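Local coordinates for myosin regulatory light chain, striated adductor muscle (Argopecten irradians, PDB 1WDC), which binds a divalent cation through an EF-hand and, as the regulatory light chain of molluscan muscle myosin, makes its ATPase activity depend on calcium, at residues I27-D32 / I40-E45; D84-I89 / M147-G152; E100-N105 / D140-T145. One frame throughout, in Å; residues are numbered along the deposited sequence.

Contact 1: I27-D32 / I40-E45. With MG (magnesium ion), chain D.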
loop_
_atom_site.group_PDB
_atom_site.type_symbol
_atom_site.label_atom_id
_atom_site.label_comp_id
_atom_site.label_asym_id
_atom_site.label_seq_id
_atom_site.Cartn_x
_atom_site.Cartn_y
_atom_site.Cartn_z
ATOM N N ILE B 27 6.636 -9.729 40.860
ATOM C CA ILE B 27 7.990 -9.296 40.537
ATOM C C ILE B 27 8.639 -8.711 41.793
ATOM O O ILE B 27 9.833 -8.884 42.002
ATOM C CB ILE B 27 7.998 -8.221 39.434
ATOM C CG1 ILE B 27 7.285 -8.754 38.188
ATOM C CG2 ILE B 27 9.430 -7.813 39.095
ATOM C CD1 ILE B 27 7.203 -7.722 37.041
ATOM N N ASP B 28 7.849 -8.045 42.631
ATOM C CA ASP B 28 8.376 -7.426 43.837
ATOM C C ASP B 28 8.581 -8.457 44.947
ATOM O O ASP B 28 8.001 -8.371 46.033
ATOM C CB ASP B 28 7.450 -6.312 44.308
ATOM C CG ASP B 28 7.888 -5.722 45.612
ATOM O OD1 ASP B 28 9.103 -5.717 45.877
ATOM O OD2 ASP B 28 7.008 -5.423 46.431
ATOM N N VAL B 29 9.558 -9.324 44.722
ATOM C CA VAL B 29 9.644 -10.591 45.434
ATOM C C VAL B 29 9.690 -10.438 46.966
ATOM O O VAL B 29 8.932 -11.114 47.676
ATOM C CB VAL B 29 10.847 -11.427 44.892
ATOM C CG1 VAL B 29 11.120 -12.612 45.793
ATOM C CG2 VAL B 29 10.537 -11.933 43.470
ATOM N N ASP B 30 10.349 -9.373 47.424
ATOM C CA ASP B 30 10.587 -9.144 48.850
ATOM C C ASP B 30 9.532 -8.253 49.553
ATOM O O ASP B 30 9.712 -7.857 50.715
ATOM C CB ASP B 30 12.006 -8.570 49.036
ATOM C CG ASP B 30 12.174 -7.206 48.396
ATOM O OD1 ASP B 30 11.157 -6.521 48.220
ATOM O OD2 ASP B 30 13.319 -6.776 48.146
ATOM N N ARG B 31 8.370 -8.138 48.912
ATOM C CA ARG B 31 7.428 -7.026 49.082
ATOM C C ARG B 31 7.806 -5.824 49.927
ATOM O O ARG B 31 7.178 -5.549 50.936
ATOM C CB ARG B 31 6.045 -7.537 49.500
ATOM C CG ARG B 31 6.023 -8.672 50.497
ATOM C CD ARG B 31 5.736 -8.168 51.922
ATOM N NE ARG B 31 4.422 -7.542 52.092
ATOM C CZ ARG B 31 4.220 -6.416 52.776
ATOM N NH1 ARG B 31 5.255 -5.685 53.170
ATOM N NH2 ARG B 31 2.984 -5.975 52.998
ATOM N N ASP B 32 8.657 -4.981 49.360
ATOM C CA ASP B 32 8.994 -3.696 49.950
ATOM C C ASP B 32 8.438 -2.522 49.130
ATOM O O ASP B 32 8.672 -1.348 49.456
ATOM C CB ASP B 32 10.529 -3.583 50.121
ATOM C CG ASP B 32 11.261 -3.298 48.814
ATOM O OD1 ASP B 32 10.630 -3.431 47.754
ATOM O OD2 ASP B 32 12.457 -2.910 48.831
ATOM N N ILE B 40 13.894 -8.937 40.434
ATOM C CA ILE B 40 13.936 -9.368 39.043
ATOM C C ILE B 40 14.700 -10.689 38.847
ATOM O O ILE B 40 14.214 -11.561 38.141
ATOM C CB ILE B 40 14.566 -8.258 38.181
ATOM C CG1 ILE B 40 13.684 -7.028 38.194
ATOM C CG2 ILE B 40 14.741 -8.709 36.743
ATOM C CD1 ILE B 40 14.323 -5.930 37.440
ATOM N N LYS B 41 15.895 -10.828 39.440
ATOM C CA LYS B 41 16.684 -12.073 39.395
ATOM C C LYS B 41 16.006 -13.222 40.122
ATOM O O LYS B 41 15.911 -14.316 39.575
ATOM C CB LYS B 41 18.066 -11.876 40.003
ATOM C CG LYS B 41 18.964 -13.124 40.037
ATOM C CD LYS B 41 20.451 -12.715 40.150
ATOM C CE LYS B 41 21.390 -13.891 40.435
ATOM N NZ LYS B 41 20.862 -14.760 41.538
ATOM N N ALA B 42 15.476 -12.973 41.313
ATOM C CA ALA B 42 14.816 -14.032 42.038
ATOM C C ALA B 42 13.591 -14.566 41.249
ATOM O O ALA B 42 13.461 -15.781 41.039
ATOM C CB ALA B 42 14.409 -13.540 43.392
ATOM N N ILE B 43 12.726 -13.654 40.776
ATOM C CA ILE B 43 11.547 -14.010 39.973
ATOM C C ILE B 43 11.895 -14.597 38.595
ATOM O O ILE B 43 11.299 -15.588 38.211
ATOM C CB ILE B 43 10.566 -12.794 39.815
ATOM C CG1 ILE B 43 9.169 -13.264 39.369
ATOM C CG2 ILE B 43 11.098 -11.790 38.798
ATOM C CD1 ILE B 43 8.681 -14.579 39.975
ATOM N N SER B 44 12.950 -14.100 37.937
ATOM C CA SER B 44 13.396 -14.654 36.652
ATOM C C SER B 44 13.846 -16.078 36.814
ATOM O O SER B 44 13.417 -16.956 36.074
ATOM C CB SER B 44 14.568 -13.869 36.060
ATOM O OG SER B 44 14.150 -12.659 35.455
ATOM N N GLU B 45 14.758 -16.305 37.750
ATOM C CA GLU B 45 15.328 -17.625 37.930
ATOM C C GLU B 45 14.255 -18.600 38.288
ATOM O O GLU B 45 14.486 -19.794 38.277
ATOM C CB GLU B 45 16.326 -17.611 39.062
ATOM C CG GLU B 45 17.670 -17.036 38.702
ATOM C CD GLU B 45 18.569 -16.908 39.905
ATOM O OE1 GLU B 45 18.036 -16.848 41.022
ATOM O OE2 GLU B 45 19.797 -16.786 39.721
HETATM MG MG MG D . 11.438 -5.187 46.268
HETATM O O HOH W 1 13.774 -4.578 46.301
#
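Apolar packing of Ile27 and Val29 against Ala42 and Ile43 joins the end of helix 14-27 and the first residues of the metal loop of an EF-hand to helix 37-47, which leaves that loop. Val29 makes the closest approach: with CG1 anti to the backbone N (chi1 169°), both methyls are turned to the helix, CG2 meeting Ile43 CB at 3.8 Å and CG1 meeting the Ala42 methyl CB at 4.2 Å. A short, beta-branched side chain suits this loop position, since its two methyls can rest on Ala42 and Ile43 at once. Deeper in, Ile27 CG2 lies 4.3 Å from Ile43 CG2 and also touches CG1 of Ile40. The other side of the loop is polar. Asp28 OD1, Asp30 OD1 and Asp32 OD1 each bind the magnesium ion at 2.4 Å, one carboxylate oxygen apiece, and a water is a further ligand; the backbone O of Phe34 and OD2 of Asp39 complete the site. That water also donates to Asp30 OD2, at 2.9 Å, tying the second oxygen of this carboxylate to the ion's shell. Beyond the contact, Ile40 packs on Leu56, Met59 and Leu60 of helix 53-60, while Ile27, Ile40 and Ile43 meet side chains of another protein's chain.

Contact 2: D84-I89 / M147-G152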
loop_
_atom_site.group_PDB
_atom_site.type_symbol
_atom_site.label_atom_id
_atom_site.label_comp_id
_atom_site.label_asym_id
_atom_site.label_seq_id
_atom_site.Cartn_x
_atom_site.Cartn_y
_atom_site.Cartn_z
ATOM N N ASP B 84 -1.121 2.202 16.956
ATOM C CA ASP B 84 -2.479 2.377 16.456
ATOM C C ASP B 84 -3.457 1.454 17.148
ATOM O O ASP B 84 -3.063 0.404 17.625
ATOM C CB ASP B 84 -2.489 2.143 14.953
ATOM C CG ASP B 84 -1.918 3.325 14.189
ATOM O OD1 ASP B 84 -2.651 4.340 14.072
ATOM O OD2 ASP B 84 -0.732 3.283 13.772
ATOM N N SER B 85 -4.718 1.862 17.259
ATOM C CA SER B 85 -5.735 0.978 17.794
ATOM C C SER B 85 -5.933 -0.276 16.944
ATOM O O SER B 85 -5.500 -0.323 15.804
ATOM C CB SER B 85 -7.048 1.708 17.886
ATOM O OG SER B 85 -7.410 2.165 16.605
ATOM N N GLU B 86 -6.671 -1.249 17.478
ATOM C CA GLU B 86 -6.853 -2.528 16.810
ATOM C C GLU B 86 -7.736 -2.363 15.594
ATOM O O GLU B 86 -7.515 -2.989 14.545
ATOM C CB GLU B 86 -7.491 -3.536 17.747
ATOM C CG GLU B 86 -7.188 -4.974 17.363
ATOM C CD GLU B 86 -7.881 -6.004 18.250
ATOM O OE1 GLU B 86 -8.240 -5.660 19.395
ATOM O OE2 GLU B 86 -7.992 -7.182 17.837
ATOM N N GLU B 87 -8.689 -1.455 15.718
ATOM C CA GLU B 87 -9.585 -1.155 14.618
ATOM C C GLU B 87 -8.847 -0.514 13.442
ATOM O O GLU B 87 -9.029 -0.926 12.297
ATOM C CB GLU B 87 -10.701 -0.235 15.101
ATOM C CG GLU B 87 -11.698 0.134 14.014
ATOM C CD GLU B 87 -12.677 1.192 14.476
ATOM O OE1 GLU B 87 -12.232 2.316 14.830
ATOM O OE2 GLU B 87 -13.890 0.881 14.508
ATOM N N THR B 88 -7.951 0.423 13.750
ATOM C CA THR B 88 -7.118 1.060 12.737
ATOM C C THR B 88 -6.255 0.050 11.979
ATOM O O THR B 88 -6.130 0.131 10.763
ATOM C CB THR B 88 -6.185 2.122 13.349
ATOM O OG1 THR B 88 -6.969 3.173 13.908
ATOM C CG2 THR B 88 -5.274 2.722 12.282
ATOM N N ILE B 89 -5.641 -0.865 12.719
ATOM C CA ILE B 89 -4.776 -1.895 12.141
ATOM C C ILE B 89 -5.572 -2.935 11.345
ATOM O O ILE B 89 -5.202 -3.276 10.235
ATOM C CB ILE B 89 -3.928 -2.629 13.233
ATOM C CG1 ILE B 89 -3.130 -1.619 14.086
ATOM C CG2 ILE B 89 -2.954 -3.633 12.558
ATOM C CD1 ILE B 89 -2.486 -2.220 15.350
ATOM N N MET B 147 -3.379 -10.560 18.197
ATOM C CA MET B 147 -2.061 -10.995 18.644
ATOM C C MET B 147 -1.076 -9.850 18.762
ATOM O O MET B 147 -0.237 -9.840 19.654
ATOM C CB MET B 147 -1.482 -12.030 17.676
ATOM C CG MET B 147 0.046 -12.063 17.632
ATOM S SD MET B 147 0.738 -13.620 16.987
ATOM C CE MET B 147 1.741 -12.994 15.693
ATOM N N ILE B 148 -1.058 -8.994 17.749
ATOM C CA ILE B 148 -0.166 -7.833 17.694
ATOM C C ILE B 148 -0.568 -6.696 18.660
ATOM O O ILE B 148 0.278 -5.909 19.076
ATOM C CB ILE B 148 -0.070 -7.346 16.238
ATOM C CG1 ILE B 148 1.256 -7.776 15.672
ATOM C CG2 ILE B 148 -0.263 -5.839 16.082
ATOM C CD1 ILE B 148 1.717 -6.813 14.625
ATOM N N LYS B 149 -1.806 -6.734 19.153
ATOM C CA LYS B 149 -2.298 -5.741 20.089
ATOM C C LYS B 149 -2.644 -6.311 21.452
ATOM O O LYS B 149 -3.078 -5.571 22.325
ATOM C CB LYS B 149 -3.521 -5.047 19.521
ATOM C CG LYS B 149 -3.208 -4.203 18.327
ATOM C CD LYS B 149 -3.379 -2.756 18.665
ATOM C CE LYS B 149 -2.246 -2.231 19.551
ATOM N NZ LYS B 149 -2.608 -0.957 20.291
ATOM N N GLY B 150 -2.554 -7.632 21.600
ATOM C CA GLY B 150 -2.791 -8.270 22.889
ATOM C C GLY B 150 -4.220 -8.661 23.233
ATOM O O GLY B 150 -4.461 -9.268 24.273
ATOM N N SER B 151 -5.179 -8.258 22.409
ATOM C CA SER B 151 -6.566 -8.688 22.580
ATOM C C SER B 151 -6.662 -10.156 22.196
ATOM O O SER B 151 -7.765 -10.698 22.058
ATOM C CB SER B 151 -7.468 -7.864 21.676
ATOM O OG SER B 151 -6.773 -7.565 20.480
ATOM N N GLY B 152 -5.527 -10.669 21.724
ATOM C CA GLY B 152 -5.287 -12.093 21.675
ATOM C C GLY B 152 -4.015 -12.388 22.441
ATOM O O GLY B 152 -4.069 -12.953 23.541
#
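The hydroxyl of Ser151 donates to Glu86 OE1 over 2.6 Å, arriving from above the carboxylate plane, 53° out of it. Glu86 can span the distance because its CG stands anti to the backbone N (chi1 -156°) and the chain runs on extended; Ser151, in a poorly ordered tail, is the less certain half of the pair. Lys149 and Glu86 lie alongside, pointing opposite ways, with their CG atoms 4.2 Å apart. Bent at chi2 and chi3, Lys149 brings NZ within 3.0 Å of Asp84 O, a hydrogen bond made above the carbonyl plane, so the ammonium group grips main chain just ahead of helix 86-94. Lysine suits the place because its methylenes serve too: CD presses on Ile89 CD1 at 3.5 Å, closer than two such carbons normally approach, and Ile89 CD1 also meets Ile148 CG2 at 4.3 Å. The Asp84 carboxylate turns away, its OD2 engaged by a polar and a basic side chain of another protein's chain. Ser85 holds the N-cap, its OG accepting a weak bond from Thr88 N, and Gly150, with its positive phi, ends helix 141-149. The start of one helix is thus bound to the end of another, the first and last helices of an EF-hand pair.

Contact 3: E100-N105 / D140-T145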
loop_
_atom_site.group_PDB
_atom_site.type_symbol
_atom_site.label_atom_id
_atom_site.label_comp_id
_atom_site.label_asym_id
_atom_site.label_seq_id
_atom_site.Cartn_x
_atom_site.Cartn_y
_atom_site.Cartn_z
ATOM N N GLU B 100 -14.073 -8.750 1.613
ATOM C CA GLU B 100 -14.234 -8.937 3.032
ATOM C C GLU B 100 -14.259 -10.387 3.456
ATOM O O GLU B 100 -14.961 -10.738 4.399
ATOM C CB GLU B 100 -15.472 -8.204 3.493
ATOM C CG GLU B 100 -15.305 -6.737 3.230
ATOM C CD GLU B 100 -16.599 -5.950 3.183
ATOM O OE1 GLU B 100 -17.435 -6.094 4.121
ATOM O OE2 GLU B 100 -16.711 -5.112 2.241
ATOM N N THR B 101 -13.296 -11.153 2.951
ATOM C CA THR B 101 -13.116 -12.551 3.329
ATOM C C THR B 101 -12.436 -12.683 4.711
ATOM O O THR B 101 -12.500 -13.751 5.348
ATOM C CB THR B 101 -12.249 -13.278 2.300
ATOM O OG1 THR B 101 -10.915 -12.791 2.393
ATOM C CG2 THR B 101 -12.711 -12.988 0.893
ATOM N N LYS B 102 -11.867 -11.576 5.208
ATOM C CA LYS B 102 -11.133 -11.523 6.475
ATOM C C LYS B 102 -9.891 -12.412 6.509
ATOM O O LYS B 102 -9.467 -12.856 7.578
ATOM C CB LYS B 102 -12.053 -11.844 7.654
ATOM C CG LYS B 102 -13.375 -11.034 7.734
ATOM C CD LYS B 102 -13.245 -9.603 7.228
ATOM C CE LYS B 102 -13.975 -8.624 8.124
ATOM N NZ LYS B 102 -13.169 -8.295 9.369
ATOM N N LYS B 103 -9.320 -12.674 5.333
ATOM C CA LYS B 103 -8.013 -13.329 5.216
ATOM C C LYS B 103 -7.331 -12.664 4.071
ATOM O O LYS B 103 -7.968 -11.914 3.332
ATOM C CB LYS B 103 -8.124 -14.803 4.864
ATOM C CG LYS B 103 -9.076 -15.545 5.708
ATOM C CD LYS B 103 -8.357 -16.419 6.697
ATOM C CE LYS B 103 -9.389 -17.100 7.541
ATOM N NZ LYS B 103 -10.467 -16.124 7.911
ATOM N N LEU B 104 -6.019 -12.865 3.999
ATOM C CA LEU B 104 -5.205 -12.501 2.846
ATOM C C LEU B 104 -4.410 -13.740 2.463
ATOM O O LEU B 104 -4.067 -14.540 3.311
ATOM C CB LEU B 104 -4.246 -11.362 3.207
ATOM C CG LEU B 104 -4.825 -9.945 3.336
ATOM C CD1 LEU B 104 -3.735 -8.948 3.648
ATOM C CD2 LEU B 104 -5.501 -9.545 2.041
ATOM N N ASN B 105 -4.208 -13.960 1.174
ATOM C CA ASN B 105 -3.450 -15.101 0.724
ATOM C C ASN B 105 -2.073 -14.929 1.318
ATOM O O ASN B 105 -1.563 -13.833 1.311
ATOM C CB ASN B 105 -3.339 -15.056 -0.787
ATOM C CG ASN B 105 -4.606 -15.548 -1.508
ATOM O OD1 ASN B 105 -5.611 -15.930 -0.889
ATOM N ND2 ASN B 105 -4.537 -15.572 -2.833
ATOM N N ASP B 140 -4.593 -15.036 8.578
ATOM C CA ASP B 140 -5.713 -14.478 9.340
ATOM C C ASP B 140 -5.344 -13.109 10.001
ATOM O O ASP B 140 -4.999 -13.029 11.178
ATOM C CB ASP B 140 -6.170 -15.526 10.387
ATOM C CG ASP B 140 -7.461 -15.138 11.119
ATOM O OD1 ASP B 140 -7.885 -13.974 11.048
ATOM O OD2 ASP B 140 -8.057 -15.994 11.797
ATOM N N TYR B 141 -5.580 -12.021 9.276
ATOM C CA TYR B 141 -5.200 -10.711 9.757
ATOM C C TYR B 141 -6.054 -10.207 10.907
ATOM O O TYR B 141 -5.692 -9.240 11.580
ATOM C CB TYR B 141 -5.172 -9.702 8.621
ATOM C CG TYR B 141 -6.514 -9.342 8.006
ATOM C CD1 TYR B 141 -7.391 -8.452 8.655
ATOM C CD2 TYR B 141 -6.888 -9.828 6.735
ATOM C CE1 TYR B 141 -8.613 -8.103 8.082
ATOM C CE2 TYR B 141 -8.090 -9.427 6.135
ATOM C CZ TYR B 141 -8.943 -8.585 6.831
ATOM O OH TYR B 141 -10.120 -8.171 6.289
ATOM N N VAL B 142 -7.227 -10.789 11.095
ATOM C CA VAL B 142 -8.046 -10.339 12.196
ATOM C C VAL B 142 -7.388 -10.873 13.463
ATOM O O VAL B 142 -7.149 -10.118 14.404
ATOM C CB VAL B 142 -9.498 -10.827 12.091
ATOM C CG1 VAL B 142 -10.266 -10.351 13.264
ATOM C CG2 VAL B 142 -10.156 -10.285 10.854
ATOM N N LYS B 143 -6.896 -12.108 13.394
ATOM C CA LYS B 143 -6.332 -12.749 14.564
ATOM C C LYS B 143 -4.970 -12.246 14.818
ATOM O O LYS B 143 -4.537 -12.230 15.949
ATOM C CB LYS B 143 -6.248 -14.259 14.403
ATOM C CG LYS B 143 -7.232 -15.005 15.292
ATOM C CD LYS B 143 -7.715 -14.121 16.495
ATOM C CE LYS B 143 -9.063 -13.402 16.208
ATOM N NZ LYS B 143 -9.308 -12.168 17.053
ATOM N N PHE B 144 -4.218 -12.086 13.744
ATOM C CA PHE B 144 -2.905 -11.486 13.830
ATOM C C PHE B 144 -2.951 -10.082 14.482
ATOM O O PHE B 144 -2.064 -9.716 15.252
ATOM C CB PHE B 144 -2.297 -11.397 12.440
ATOM C CG PHE B 144 -0.945 -10.754 12.423
ATOM C CD1 PHE B 144 0.191 -11.494 12.707
ATOM C CD2 PHE B 144 -0.803 -9.404 12.098
ATOM C CE1 PHE B 144 1.453 -10.897 12.656
ATOM C CE2 PHE B 144 0.446 -8.814 12.050
ATOM C CZ PHE B 144 1.572 -9.556 12.325
ATOM N N THR B 145 -3.942 -9.273 14.130
ATOM C CA THR B 145 -4.073 -7.954 14.731
ATOM C C THR B 145 -4.300 -8.031 16.245
ATOM O O THR B 145 -3.615 -7.336 16.992
ATOM C CB THR B 145 -5.207 -7.161 14.065
ATOM O OG1 THR B 145 -4.921 -7.000 12.665
ATOM C CG2 THR B 145 -5.350 -5.806 14.709
HETATM O O HOH W 2 -10.426 -13.638 10.209
#
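Lys103 and Asp140 bring their CA atoms within 4.9 Å where the loop entering strand 104-105 passes the start of helix 141-149. Asp140 is the N-cap: its OD1 accepts from Lys143 N at 3.2 Å, from above the carboxylate plane, and more weakly from Val142 N. A water joins the segments, donating to Asp140 OD1 at 2.7 Å and to Lys102 O at 2.9 Å. In the second EF-hand pair this loop lies where a metal loop would be expected, and Leu104 bonds through its backbone to Phe139, the short antiparallel pairing by which paired EF-hand loops are joined. Tyr141 carries the contact. Its CG sits between the backbone N and the carbonyl carbon (chi1 68°), sending the ring across the loop with Lys102 O over one face and CE2 3.6 Å from Lys103 N. The Leu104 side chain runs roughly perpendicular to that of Tyr141, its CG 4.0 Å from Tyr141 CD2. At the far end OH touches Lys102 CA and hydrogen-bonds Asp97. A leucine in place of Tyr141 would probably leave that Asp97 carboxylate without this donor and open a gap beside Lys102 and Leu104. Val142 CG2 lies against the bent side chain of Lys102, 4.0 Å from CB and 3.9 Å from NZ.

Overall arrangement
Contact 1 stands apart from the others, its centre about 40 Å from that of contact 3 and 30 Å from that of contact 2, on the opposite side of the chain's centre. It is a buried apolar junction between helices beside a metal site. Contacts 2 and 3 lie away from that site and share helix 141-149: 140-145 holds its start, 147-152 its end. Contact 3 is nested within the loop closed by contact 2, and they touch where Thr145 CG2 packs on Glu86 CG, 3.3 Å away. Contact 2 is a surface contact relying on charged and polar ends, whereas the partly buried contact 3 combines an aromatic ring with a bridging water.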